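Local coordinates for manganese-dependent ADP-ribose/CDP-alcohol diphosphatase (Danio rerio, PDB 2NXF), which probably hydrolyses ADP-ribose and CDP-alcohols such as CDP-choline, using a dinuclear metal centre of the calcineurin-like phosphoesterase type, at residues A[222-227]-A[257-262]; A[230-235]-A[278-283]. All blocks are in the same frame, centred on the assembly; numbering follows the deposited sequence.

Interaction 1. Residues A[222-227]-A[257-262]; sequences RVLIFS and SVLCFI
Residues 222-227 and 257-262 run side by side as parallel strands, the axes of these short segments approaching to 4.5 Å and inclined by 16°, and with helix 245-253 they form a beta-alpha-beta unit of the calcineurin-like phosphoesterase fold. The regular pairing is interrupted by a beta bulge: Val223 pairs with Val258 but Leu224 with Cys260, which leaves Leu259 as the extra residue. At the bulge Val223 O takes two N-H groups, Leu259 N at 2.8 Å and Cys260 N weakly at 3.5 Å. Beyond it the bonding is regular again, and Ile262 N gives a nearly straight bond to Ile225 O (N-H...O 168°).

On one face, Leu224 meets Cys260 SG through CG and CD2, while Phe226 and Ile262 lie alongside each other, CE1 to CD1. The other face carries Ile225 and Phe261, whose side chains meet at a slant. Having CG anti to the backbone N (chi1 -173°) swings the Phe261 ring back over the neighbouring strand, where CD1 and CE1 meet Ile225 CG2; Val248 and Leu252 of helix 245-253 also touch this side chain. An alanine here would remove the ring, and the gap would probably leave Ile225 CG2 and Ser227 CB without the ring they pack against on this strand. At the end of that side chain, Phe261 CZ comes within 3.5 Å of Ser227 CB.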
loop_
_atom_site.group_PDB
_atom_site.type_symbol
_atom_site.label_atom_id
_atom_site.label_comp_id
_atom_site.label_asym_id
_atom_site.label_seq_id
_atom_site.Cartn_x
_atom_site.Cartn_y
_atom_site.Cartn_z
ATOM N N ARG A 222 4.938 16.443 10.497
ATOM C CA ARG A 222 5.228 15.911 9.161
ATOM C C ARG A 222 4.485 14.603 9.033
ATOM O O ARG A 222 4.625 13.714 9.880
ATOM C CB ARG A 222 6.723 15.638 8.991
ATOM C CG ARG A 222 7.604 16.815 9.337
ATOM C CD ARG A 222 7.609 17.817 8.237
ATOM N NE ARG A 222 8.474 18.964 8.540
ATOM C CZ ARG A 222 8.681 19.966 7.695
ATOM N NH1 ARG A 222 8.112 19.938 6.492
ATOM N NH2 ARG A 222 9.462 20.982 8.046
ATOM N N VAL A 223 3.702 14.480 7.966
ATOM C CA VAL A 223 2.799 13.335 7.825
ATOM C C VAL A 223 3.222 12.405 6.694
ATOM O O VAL A 223 3.457 12.851 5.565
ATOM C CB VAL A 223 1.344 13.780 7.578
ATOM C CG1 VAL A 223 0.397 12.559 7.584
ATOM C CG2 VAL A 223 0.915 14.788 8.651
ATOM N N LEU A 224 3.304 11.117 7.009
ATOM C CA LEU A 224 3.590 10.102 6.023
ATOM C C LEU A 224 2.304 9.315 5.824
ATOM O O LEU A 224 1.721 8.815 6.797
ATOM C CB LEU A 224 4.677 9.143 6.523
ATOM C CG LEU A 224 6.078 9.747 6.759
ATOM C CD1 LEU A 224 6.201 10.455 8.136
ATOM C CD2 LEU A 224 7.086 8.618 6.688
ATOM N N ILE A 225 1.915 9.144 4.562
ATOM C CA ILE A 225 0.644 8.515 4.209
ATOM C C ILE A 225 0.933 7.259 3.421
ATOM O O ILE A 225 1.783 7.282 2.516
ATOM C CB ILE A 225 -0.211 9.493 3.389
ATOM C CG1 ILE A 225 -0.448 10.777 4.212
ATOM C CG2 ILE A 225 -1.577 8.868 2.995
ATOM C CD1 ILE A 225 -1.020 11.897 3.380
ATOM N N PHE A 226 0.242 6.174 3.768
ATOM C CA PHE A 226 0.512 4.861 3.183
ATOM C C PHE A 226 -0.777 4.344 2.574
ATOM O O PHE A 226 -1.841 4.435 3.200
ATOM C CB PHE A 226 0.977 3.879 4.261
ATOM C CG PHE A 226 2.247 4.297 4.954
ATOM C CD1 PHE A 226 3.482 3.884 4.487
ATOM C CD2 PHE A 226 2.198 5.139 6.082
ATOM C CE1 PHE A 226 4.659 4.277 5.145
ATOM C CE2 PHE A 226 3.378 5.533 6.726
ATOM C CZ PHE A 226 4.599 5.102 6.258
ATOM N N SER A 227 -0.690 3.812 1.360
ATOM C CA SER A 227 -1.878 3.327 0.645
ATOM C C SER A 227 -1.442 2.162 -0.237
ATOM O O SER A 227 -0.332 2.190 -0.754
ATOM C CB SER A 227 -2.412 4.472 -0.220
ATOM O OG SER A 227 -3.357 4.025 -1.196
ATOM N N SER A 257 1.702 19.914 5.691
ATOM C CA SER A 257 2.175 18.849 6.583
ATOM C C SER A 257 2.515 17.543 5.866
ATOM O O SER A 257 3.197 16.695 6.428
ATOM C CB SER A 257 1.155 18.557 7.689
ATOM O OG SER A 257 -0.084 18.196 7.126
ATOM N N VAL A 258 2.036 17.366 4.635
ATOM C CA VAL A 258 2.300 16.130 3.905
ATOM C C VAL A 258 3.797 16.038 3.560
ATOM O O VAL A 258 4.352 16.927 2.902
ATOM C CB VAL A 258 1.474 16.059 2.617
ATOM C CG1 VAL A 258 1.809 14.781 1.832
ATOM C CG2 VAL A 258 -0.044 16.173 2.932
ATOM N N LEU A 259 4.425 14.960 4.017
ATOM C CA LEU A 259 5.830 14.722 3.729
ATOM C C LEU A 259 5.916 13.819 2.514
ATOM O O LEU A 259 6.555 14.163 1.515
ATOM C CB LEU A 259 6.546 14.113 4.939
ATOM C CG LEU A 259 8.011 13.703 4.732
ATOM C CD1 LEU A 259 8.911 14.880 4.324
ATOM C CD2 LEU A 259 8.519 12.998 5.992
ATOM N N CYS A 260 5.244 12.671 2.588
ATOM C CA CYS A 260 5.288 11.734 1.469
ATOM C C CYS A 260 4.053 10.856 1.441
ATOM O O CYS A 260 3.352 10.696 2.453
ATOM C CB CYS A 260 6.549 10.883 1.543
ATOM S SG CYS A 260 6.713 9.935 3.076
ATOM N N PHE A 261 3.805 10.295 0.263
ATOM C CA PHE A 261 2.719 9.379 0.037
ATOM C C PHE A 261 3.369 8.119 -0.512
ATOM O O PHE A 261 4.025 8.160 -1.553
ATOM C CB PHE A 261 1.756 9.986 -0.980
ATOM C CG PHE A 261 0.503 9.185 -1.165
ATOM C CD1 PHE A 261 -0.664 9.527 -0.478
ATOM C CD2 PHE A 261 0.505 8.064 -1.996
ATOM C CE1 PHE A 261 -1.843 8.758 -0.644
ATOM C CE2 PHE A 261 -0.659 7.301 -2.177
ATOM C CZ PHE A 261 -1.829 7.644 -1.490
ATOM N N ILE A 262 3.237 7.024 0.225
ATOM C CA ILE A 262 3.987 5.790 -0.090
ATOM C C ILE A 262 2.995 4.699 -0.439
ATOM O O ILE A 262 2.025 4.464 0.298
ATOM C CB ILE A 262 4.880 5.363 1.123
ATOM C CG1 ILE A 262 5.945 6.437 1.395
ATOM C CG2 ILE A 262 5.575 4.033 0.855
ATOM C CD1 ILE A 262 6.688 6.267 2.738
HETATM O O HOH W 1 6.127 18.075 5.359
#

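Interaction 2. Residues A[230-235]-A[278-283]; sequences PVHPCA and AQHITL
The imidazole of His280 is engaged on a face and at an edge. Over one face sits His232 CB, 3.7 Å from the ring centroid and 15° off the normal, a CH-pi contact; the His232 ring turns its own edge toward the face of His280 in a T-shaped pair, with centroids 5.0 Å apart and planes at 63°. Val231 CG2 meets the edge of His280 near the ring plane, 3.8 Å from CE1. Water 2 bridges the segments from another point of the same ring, lying 2.9 Å from His280 ND1 and accepting a bond from Val231 N.

The His232 ring is itself held at both nitrogens. With CG turned away from the backbone N (chi1 -159°), the ring is carried out beside His280; ND1 accepts a nearly in-plane bond from Cys234 N, while NE2 is bonded to Asp274, and together these bonds fix the ring's rotation. Further along, Ala235 CB packs on His280 CB, and Thr282 OG1 donates to Ala235 O at 2.8 Å, approaching from above the carbonyl plane.

Residues 232-235 form a type I beta turn, closed by Ala235 N on His232 O, and Cys234 is disulfide-bonded to Cys272 of strand 270-273. The arrangement is a loop packed on a sheet strand beside the dinuclear metal site: the loop follows the zinc ligand His228, and the side chain of Pro230 is about 4 Å from that of the ligand His265.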
loop_
_atom_site.group_PDB
_atom_site.type_symbol
_atom_site.label_atom_id
_atom_site.label_comp_id
_atom_site.label_asym_id
_atom_site.label_seq_id
_atom_site.Cartn_x
_atom_site.Cartn_y
_atom_site.Cartn_z
ATOM N N PRO A 230 -1.092 3.831 -5.560
ATOM C CA PRO A 230 -0.542 5.172 -5.815
ATOM C C PRO A 230 -1.626 6.129 -6.322
ATOM O O PRO A 230 -2.667 5.689 -6.843
ATOM C CB PRO A 230 0.503 4.923 -6.912
ATOM C CG PRO A 230 0.030 3.697 -7.625
ATOM C CD PRO A 230 -0.594 2.838 -6.530
ATOM N N VAL A 231 -1.369 7.426 -6.162
ATOM C CA VAL A 231 -2.324 8.444 -6.621
ATOM C C VAL A 231 -1.722 9.484 -7.567
ATOM O O VAL A 231 -2.459 10.232 -8.207
ATOM C CB VAL A 231 -3.044 9.156 -5.443
ATOM C CG1 VAL A 231 -3.863 8.149 -4.584
ATOM C CG2 VAL A 231 -2.021 9.951 -4.575
ATOM N N HIS A 232 -0.394 9.538 -7.690
ATOM C CA HIS A 232 0.198 10.548 -8.588
ATOM C C HIS A 232 0.644 9.892 -9.896
ATOM O O HIS A 232 1.446 8.966 -9.876
ATOM C CB HIS A 232 1.373 11.271 -7.921
ATOM C CG HIS A 232 1.672 12.600 -8.544
ATOM N ND1 HIS A 232 1.919 12.750 -9.894
ATOM C CD2 HIS A 232 1.745 13.840 -8.005
ATOM C CE1 HIS A 232 2.131 14.031 -10.157
ATOM N NE2 HIS A 232 2.030 14.713 -9.028
ATOM N N PRO A 233 0.111 10.368 -11.043
ATOM C CA PRO A 233 0.490 9.784 -12.326
ATOM C C PRO A 233 1.998 9.757 -12.637
ATOM O O PRO A 233 2.425 8.950 -13.469
ATOM C CB PRO A 233 -0.246 10.669 -13.352
ATOM C CG PRO A 233 -1.377 11.234 -12.614
ATOM C CD PRO A 233 -0.899 11.436 -11.203
ATOM N N CYS A 234 2.788 10.637 -12.005
ATOM C CA CYS A 234 4.257 10.634 -12.201
ATOM C C CYS A 234 4.951 9.498 -11.463
ATOM O O CYS A 234 6.117 9.199 -11.735
ATOM C CB CYS A 234 4.919 11.966 -11.797
ATOM S SG CYS A 234 4.496 12.651 -10.163
ATOM N N ALA A 235 4.232 8.878 -10.532
ATOM C CA ALA A 235 4.828 7.891 -9.625
ATOM C C ALA A 235 4.433 6.450 -9.897
ATOM O O ALA A 235 4.882 5.548 -9.190
ATOM C CB ALA A 235 4.510 8.256 -8.153
ATOM N N ALA A 278 5.487 17.662 -2.011
ATOM C CA ALA A 278 5.243 16.339 -1.438
ATOM C C ALA A 278 5.889 15.274 -2.311
ATOM O O ALA A 278 5.820 15.336 -3.529
ATOM C CB ALA A 278 3.771 16.076 -1.304
ATOM N N GLN A 279 6.525 14.306 -1.671
ATOM C CA GLN A 279 7.176 13.220 -2.381
ATOM C C GLN A 279 6.222 12.040 -2.508
ATOM O O GLN A 279 5.629 11.624 -1.516
ATOM C CB GLN A 279 8.418 12.808 -1.593
ATOM C CG GLN A 279 9.118 11.596 -2.102
ATOM C CD GLN A 279 10.024 11.924 -3.257
ATOM O OE1 GLN A 279 10.904 12.789 -3.139
ATOM N NE2 GLN A 279 9.831 11.232 -4.388
ATOM N N HIS A 280 6.086 11.501 -3.719
ATOM C CA HIS A 280 5.358 10.244 -3.922
ATOM C C HIS A 280 6.348 9.137 -4.173
ATOM O O HIS A 280 7.277 9.300 -4.976
ATOM C CB HIS A 280 4.362 10.386 -5.073
ATOM C CG HIS A 280 3.246 11.327 -4.740
ATOM N ND1 HIS A 280 1.998 10.886 -4.371
ATOM C CD2 HIS A 280 3.226 12.679 -4.612
ATOM C CE1 HIS A 280 1.240 11.926 -4.065
ATOM N NE2 HIS A 280 1.958 13.028 -4.213
ATOM N N ILE A 281 6.170 8.033 -3.448
ATOM C CA ILE A 281 7.055 6.884 -3.584
ATOM C C ILE A 281 6.198 5.646 -3.817
ATOM O O ILE A 281 5.299 5.341 -3.026
ATOM C CB ILE A 281 7.906 6.655 -2.309
ATOM C CG1 ILE A 281 8.682 7.927 -1.936
ATOM C CG2 ILE A 281 8.860 5.453 -2.483
ATOM C CD1 ILE A 281 9.209 7.907 -0.496
ATOM N N THR A 282 6.462 4.944 -4.915
ATOM C CA THR A 282 5.812 3.664 -5.165
ATOM C C THR A 282 6.887 2.590 -5.081
ATOM O O THR A 282 7.793 2.559 -5.894
ATOM C CB THR A 282 5.113 3.638 -6.544
ATOM O OG1 THR A 282 4.209 4.747 -6.631
ATOM C CG2 THR A 282 4.323 2.303 -6.755
ATOM N N LEU A 283 6.792 1.747 -4.059
ATOM C CA LEU A 283 7.819 0.751 -3.808
ATOM C C LEU A 283 7.774 -0.389 -4.804
ATOM O O LEU A 283 6.697 -0.929 -5.101
ATOM C CB LEU A 283 7.653 0.176 -2.398
ATOM C CG LEU A 283 7.957 1.123 -1.244
ATOM C CD1 LEU A 283 7.502 0.464 0.054
ATOM C CD2 LEU A 283 9.468 1.451 -1.207
HETATM O O HOH W 2 1.243 8.378 -5.512
#

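How the interactions relate
Segments belonging to the two contacts alternate along the chain: 222-227, 230-235, 257-262, then 278-283. The centres of the two interactions lie about 11 Å apart, and both reach one mixed sheet, in which strands 222-227, 258-263 and 279-282 are consecutive parallel neighbours. The middle strand joins them directly, since Phe261 N and O both probably hydrogen-bond to the last strand, at Gln279 O and Ile281 N, and Phe261 CB packs on His280 ND1. Interaction 1 thus builds part of the sheet, whereas interaction 2 lays the loop leaving its first strand against the third. His228 follows directly on 222-227, and His265 comes just after 257-262, so both strands of interaction 1 lead into zinc ligands.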